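Local atomic coordinates of COBE (Pseudomonas aeruginosa, PDB entry 2W6K), a protein that takes part in the biosynthesis of cobalamin (vitamin B12), as a member of the CbiG C-terminal family. Residues A[26-40]-A[122-135]. Numbering follows the deposited sequence. Where two conformers were deposited one is given.
Sequences HLRALLERTLGEHGR and LGAKRSDDRASIAL. With SO4 (sulfate ion), chain B.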
loop_
_atom_site.group_PDB
_atom_site.type_symbol
_atom_site.label_atom_id
_atom_site.label_comp_id
_atom_site.label_asym_id
_atom_site.label_seq_id
_atom_site.Cartn_x
_atom_site.Cartn_y
_atom_site.Cartn_z
ATOM N N HIS A 26 7.677 4.661 -13.654
ATOM C CA HIS A 26 6.263 4.949 -13.731
ATOM C C HIS A 26 5.667 4.864 -12.344
ATOM O O HIS A 26 4.979 5.807 -11.876
ATOM C CB HIS A 26 5.576 3.943 -14.634
ATOM C CG HIS A 26 4.126 4.228 -14.856
ATOM N ND1 HIS A 26 3.636 4.665 -16.065
ATOM C CD2 HIS A 26 3.060 4.134 -14.024
ATOM C CE1 HIS A 26 2.325 4.820 -15.975
ATOM N NE2 HIS A 26 1.953 4.516 -14.744
ATOM N N LEU A 27 5.956 3.762 -11.654
ATOM C CA LEU A 27 5.412 3.582 -10.305
ATOM C C LEU A 27 5.869 4.724 -9.399
ATOM O O LEU A 27 5.074 5.251 -8.611
ATOM C CB LEU A 27 5.838 2.226 -9.714
ATOM C CG LEU A 27 5.266 0.991 -10.420
ATOM C CD1 LEU A 27 5.735 -0.273 -9.785
ATOM C CD2 LEU A 27 3.741 1.046 -10.363
ATOM N N ARG A 28 7.143 5.107 -9.504
ATOM C CA ARG A 28 7.663 6.161 -8.618
ATOM C C ARG A 28 6.934 7.483 -8.855
ATOM O O ARG A 28 6.621 8.188 -7.898
ATOM C CB ARG A 28 9.178 6.349 -8.798
ATOM C CG ARG A 28 9.723 7.441 -7.875
ATOM C CD ARG A 28 11.212 7.653 -8.050
ATOM N NE ARG A 28 11.522 8.140 -9.391
ATOM C CZ ARG A 28 12.706 7.986 -9.987
ATOM N NH1 ARG A 28 12.901 8.447 -11.216
ATOM N NH2 ARG A 28 13.708 7.388 -9.358
ATOM N N ALA A 29 6.685 7.812 -10.121
ATOM C CA ALA A 29 5.992 9.093 -10.455
ATOM C C ALA A 29 4.561 9.107 -9.907
ATOM O O ALA A 29 4.097 10.100 -9.352
ATOM C CB ALA A 29 5.992 9.358 -11.938
ATOM N N LEU A 30 3.880 7.980 -10.019
ATOM C CA LEU A 30 2.538 7.911 -9.506
ATOM C C LEU A 30 2.528 7.941 -7.972
ATOM O O LEU A 30 1.660 8.576 -7.365
ATOM C CB LEU A 30 1.825 6.688 -10.029
ATOM C CG LEU A 30 0.351 6.556 -9.620
ATOM C CD1 LEU A 30 -0.525 7.720 -10.108
ATOM C CD2 LEU A 30 -0.206 5.262 -10.165
ATOM N N LEU A 31 3.494 7.254 -7.368
ATOM C CA LEU A 31 3.639 7.240 -5.922
ATOM C C LEU A 31 3.878 8.665 -5.415
ATOM O O LEU A 31 3.240 9.087 -4.449
ATOM C CB LEU A 31 4.807 6.329 -5.503
ATOM C CG LEU A 31 5.133 6.195 -4.003
ATOM C CD1 LEU A 31 3.928 5.668 -3.200
ATOM C CD2 LEU A 31 6.305 5.278 -3.824
ATOM N N GLU A 32 4.789 9.382 -6.070
ATOM C CA GLU A 32 5.120 10.766 -5.672
ATOM C C GLU A 32 3.895 11.662 -5.745
ATOM O O GLU A 32 3.649 12.488 -4.836
ATOM C CB GLU A 32 6.204 11.309 -6.590
ATOM C CG GLU A 32 7.573 10.950 -6.173
ATOM C CD GLU A 32 8.605 11.766 -6.945
ATOM O OE1 GLU A 32 9.413 12.471 -6.295
ATOM O OE2 GLU A 32 8.576 11.725 -8.190
ATOM N N ARG A 33 3.119 11.513 -6.814
ATOM C CA ARG A 33 1.889 12.277 -6.979
ATOM C C ARG A 33 0.894 11.971 -5.862
ATOM O O ARG A 33 0.283 12.876 -5.297
ATOM C CB ARG A 33 1.255 11.985 -8.341
ATOM C CG ARG A 33 1.103 13.208 -9.230
ATOM C CD ARG A 33 2.420 13.579 -9.891
ATOM N NE ARG A 33 3.303 14.306 -8.982
ATOM C CZ ARG A 33 4.630 14.275 -9.046
ATOM N NH1 ARG A 33 5.353 14.969 -8.177
ATOM N NH2 ARG A 33 5.234 13.552 -9.978
ATOM N N THR A 34 0.740 10.688 -5.554
ATOM C CA THR A 34 -0.232 10.247 -4.557
ATOM C C THR A 34 0.135 10.762 -3.159
ATOM O O THR A 34 -0.723 11.256 -2.414
ATOM C CB THR A 34 -0.348 8.710 -4.562
ATOM O OG1 THR A 34 -0.738 8.265 -5.874
ATOM C CG2 THR A 34 -1.419 8.287 -3.577
ATOM N N LEU A 35 1.419 10.678 -2.845
ATOM C CA LEU A 35 1.951 11.199 -1.598
ATOM C C LEU A 35 1.731 12.709 -1.508
ATOM O O LEU A 35 1.344 13.208 -0.455
ATOM C CB LEU A 35 3.443 10.884 -1.480
ATOM C CG LEU A 35 3.691 9.411 -1.099
ATOM C CD1 LEU A 35 5.134 9.059 -1.409
ATOM C CD2 LEU A 35 3.383 9.064 0.337
ATOM N N GLY A 36 1.989 13.409 -2.608
ATOM C CA GLY A 36 1.848 14.892 -2.664
ATOM C C GLY A 36 0.435 15.326 -2.343
ATOM O O GLY A 36 0.214 16.296 -1.590
ATOM N N GLU A 37 -0.537 14.610 -2.906
ATOM C CA GLU A 37 -1.948 14.953 -2.667
ATOM C C GLU A 37 -2.269 14.947 -1.193
ATOM O O GLU A 37 -3.089 15.752 -0.715
ATOM C CB GLU A 37 -2.850 13.983 -3.408
ATOM C CG GLU A 37 -2.810 14.174 -4.892
ATOM C CD GLU A 37 -3.968 13.478 -5.570
ATOM O OE1 GLU A 37 -4.024 12.227 -5.541
ATOM O OE2 GLU A 37 -4.818 14.195 -6.142
ATOM N N HIS A 38 -1.635 14.033 -0.462
ATOM C CA HIS A 38 -1.814 13.927 0.977
ATOM C C HIS A 38 -0.734 14.575 1.810
ATOM O O HIS A 38 -0.633 14.311 3.007
ATOM C CB HIS A 38 -2.025 12.470 1.372
ATOM C CG HIS A 38 -3.306 11.915 0.837
ATOM N ND1 HIS A 38 -3.375 11.200 -0.337
ATOM C CD2 HIS A 38 -4.581 12.041 1.278
ATOM C CE1 HIS A 38 -4.633 10.858 -0.569
ATOM N NE2 HIS A 38 -5.385 11.367 0.387
ATOM N N GLY A 39 0.053 15.454 1.197
ATOM C CA GLY A 39 1.055 16.229 1.943
ATOM C C GLY A 39 2.059 15.356 2.661
ATOM O O GLY A 39 2.607 15.729 3.710
ATOM N N ARG A 40 2.304 14.168 2.094
ATOM C CA ARG A 40 3.349 13.265 2.565
ATOM C C ARG A 40 4.564 13.268 1.634
ATOM O O ARG A 40 4.434 13.396 0.436
ATOM C CB ARG A 40 2.832 11.832 2.672
ATOM C CG ARG A 40 2.340 11.415 4.047
ATOM C CD ARG A 40 1.310 12.314 4.548
ATOM N NE ARG A 40 0.751 11.937 5.846
ATOM C CZ ARG A 40 -0.448 12.338 6.263
ATOM N NH1 ARG A 40 -0.898 11.960 7.454
ATOM N NH2 ARG A 40 -1.210 13.101 5.478
ATOM N N LEU A 122 -5.737 6.784 3.799
ATOM C CA LEU A 122 -5.712 8.268 3.758
ATOM C C LEU A 122 -6.771 8.806 2.820
ATOM O O LEU A 122 -7.273 9.942 2.975
ATOM C CB LEU A 122 -4.323 8.733 3.322
ATOM C CG LEU A 122 -3.305 8.782 4.460
ATOM C CD1 LEU A 122 -2.941 7.415 4.954
ATOM C CD2 LEU A 122 -2.103 9.514 3.910
ATOM N N GLY A 123 -7.145 7.981 1.845
ATOM C CA GLY A 123 -8.115 8.371 0.839
ATOM C C GLY A 123 -8.275 7.252 -0.146
ATOM O O GLY A 123 -7.544 6.258 -0.086
ATOM N N ALA A 124 -9.207 7.409 -1.081
ATOM C CA ALA A 124 -9.316 6.493 -2.193
ATOM C C ALA A 124 -8.001 6.398 -2.990
ATOM O O ALA A 124 -7.245 7.370 -3.094
ATOM C CB ALA A 124 -10.444 6.954 -3.116
ATOM N N LYS A 125 -7.750 5.235 -3.575
ATOM C CA LYS A 125 -6.526 5.032 -4.367
ATOM C C LYS A 125 -6.482 6.013 -5.521
ATOM O O LYS A 125 -7.538 6.443 -6.030
ATOM C CB LYS A 125 -6.504 3.620 -4.912
ATOM C CG LYS A 125 -7.475 3.431 -6.054
ATOM C CD LYS A 125 -7.706 1.976 -6.356
ATOM C CE LYS A 125 -8.589 1.863 -7.564
ATOM N NZ LYS A 125 -9.197 0.520 -7.672
ATOM N N ARG A 126 -5.266 6.376 -5.923
ATOM C CA ARG A 126 -5.041 7.164 -7.148
ATOM C C ARG A 126 -4.661 6.198 -8.275
ATOM O O ARG A 126 -3.844 5.271 -8.096
ATOM C CB ARG A 126 -3.978 8.229 -6.905
ATOM C CG ARG A 126 -3.671 9.118 -8.128
ATOM C CD ARG A 126 -2.694 10.244 -7.769
ATOM N NE ARG A 126 -2.484 11.152 -8.898
ATOM C CZ ARG A 126 -3.277 12.172 -9.227
ATOM N NH1 ARG A 126 -4.373 12.443 -8.526
ATOM N NH2 ARG A 126 -2.973 12.926 -10.286
ATOM N N SER A 127 -5.258 6.400 -9.443
ATOM C CA SER A 127 -5.134 5.442 -10.532
ATOM C C SER A 127 -4.750 6.120 -11.847
ATOM O O SER A 127 -5.169 7.261 -12.110
ATOM C CB SER A 127 -6.482 4.745 -10.735
ATOM O OG SER A 127 -6.864 4.053 -9.556
ATOM N N ASP A 128 -3.907 5.446 -12.625
ATOM C CA ASP A 128 -3.848 5.701 -14.074
ATOM C C ASP A 128 -4.171 4.413 -14.805
ATOM O O ASP A 128 -4.726 3.479 -14.229
ATOM C CB ASP A 128 -2.552 6.398 -14.507
ATOM C CG ASP A 128 -1.296 5.599 -14.183
ATOM O OD1 ASP A 128 -1.361 4.373 -14.221
ATOM O OD2 ASP A 128 -0.248 6.226 -13.908
ATOM N N ASP A 129 -3.848 4.326 -16.088
ATOM C CA ASP A 129 -4.261 3.147 -16.829
ATOM C C ASP A 129 -3.324 1.920 -16.625
ATOM O O ASP A 129 -3.690 0.757 -16.904
ATOM C CB ASP A 129 -4.508 3.596 -18.269
ATOM C CG ASP A 129 -5.306 4.914 -18.311
ATOM O OD1 ASP A 129 -6.546 4.875 -18.148
ATOM O OD2 ASP A 129 -4.696 6.006 -18.439
ATOM N N ARG A 130 -2.166 2.165 -16.002
ATOM C CA ARG A 130 -1.255 1.073 -15.753
ATOM C C ARG A 130 -1.102 0.708 -14.274
ATOM O O ARG A 130 -0.767 -0.425 -13.964
ATOM C CB ARG A 130 0.085 1.274 -16.474
ATOM C CG ARG A 130 -0.048 1.328 -18.023
ATOM C CD ARG A 130 -0.141 -0.065 -18.656
ATOM N NE ARG A 130 -0.656 -0.052 -20.029
ATOM C CZ ARG A 130 -1.703 -0.758 -20.453
ATOM N NH1 ARG A 130 -2.366 -1.558 -19.627
ATOM N NH2 ARG A 130 -2.087 -0.679 -21.719
ATOM N N ALA A 131 -1.421 1.626 -13.361
ATOM C CA ALA A 131 -1.211 1.330 -11.925
ATOM C C ALA A 131 -2.170 2.066 -10.995
ATOM O O ALA A 131 -2.745 3.090 -11.351
ATOM C CB ALA A 131 0.222 1.673 -11.558
ATOM N N SER A 132 -2.305 1.566 -9.758
ATOM C CA SER A 132 -3.078 2.255 -8.743
ATOM C C SER A 132 -2.235 2.253 -7.472
ATOM O O SER A 132 -1.557 1.268 -7.200
ATOM C CB SER A 132 -4.387 1.533 -8.422
ATOM O OG SER A 132 -5.407 1.896 -9.359
ATOM N N ILE A 133 -2.300 3.346 -6.729
ATOM C CA ILE A 133 -1.566 3.430 -5.466
ATOM C C ILE A 133 -2.484 3.931 -4.345
ATOM O O ILE A 133 -3.290 4.861 -4.533
ATOM C CB ILE A 133 -0.283 4.298 -5.603
ATOM C CG1 ILE A 133 0.651 3.663 -6.659
ATOM C CG2 ILE A 133 0.413 4.451 -4.245
ATOM C CD1 ILE A 133 2.043 4.223 -6.760
ATOM N N ALA A 134 -2.414 3.286 -3.183
ATOM C CA ALA A 134 -3.171 3.770 -2.022
ATOM C C ALA A 134 -2.244 3.925 -0.828
ATOM O O ALA A 134 -1.231 3.251 -0.733
ATOM C CB ALA A 134 -4.308 2.827 -1.670
ATOM N N LEU A 135 -2.645 4.765 0.099
ATOM C CA LEU A 135 -1.819 5.025 1.295
ATOM C C LEU A 135 -2.591 4.680 2.549
ATOM O O LEU A 135 -3.763 5.009 2.669
ATOM C CB LEU A 135 -1.370 6.499 1.339
ATOM C CG LEU A 135 -0.644 7.051 0.103
ATOM C CD1 LEU A 135 -0.428 8.567 0.300
ATOM C CD2 LEU A 135 0.676 6.317 -0.073
HETATM S S SO4 B . -6.060 -2.096 -7.733
HETATM O O1 SO4 B . -6.035 -1.642 -9.161
HETATM O O2 SO4 B . -6.311 -3.530 -7.688
HETATM O O3 SO4 B . -7.138 -1.392 -7.070
HETATM O O4 SO4 B . -4.789 -1.792 -7.141
#
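Ile133 brings its CD1 against the helix backbone, 3.4 Å from Leu31 N, while Leu31 crosses it at about a right angle and lays CB against the same methyl. Leu30 slides past Ile133 the other way: its CG lies anti to the backbone N (chi1 -176°), which sends CD2 down to Ala131 CB at 3.9 Å and CD1 to the aliphatic part of Arg126. One helical turn on, Thr34 CG2 packs on Leu135, and Leu35 CD2 reaches Leu135 CD1. Helix 24-37 thus lies over the hairpin of strands 119-127 and 131-138, its axis 37° from strand 131-135; this hairpin forms one end of the mixed sheet, and strand 12-18 flanks it on the inner side. Charged groups border the apolar core. Arg126, extended from CG to NE, runs past Thr34 to a salt bridge between NH1 and Glu37 OE2 (3.0 Å). At the helix's other end, His26 NE2 donates to Asp128 OD2 at 2.9 Å, a bent bond with ring and carboxylate planes 77° apart. The hairpin turn fixes that carboxylate, since Asp128 OD1 accepts from Arg130 N, an Asx turn, and also from Ala131 N, which completes an Asx motif. Where a Schellman motif with Gly39 at C-prime ends the helix, Leu122 CB lies over one face of the His38 ring and Leu122 CD2 sits over the Arg40 guanidinium, which His38 O holds through NH2.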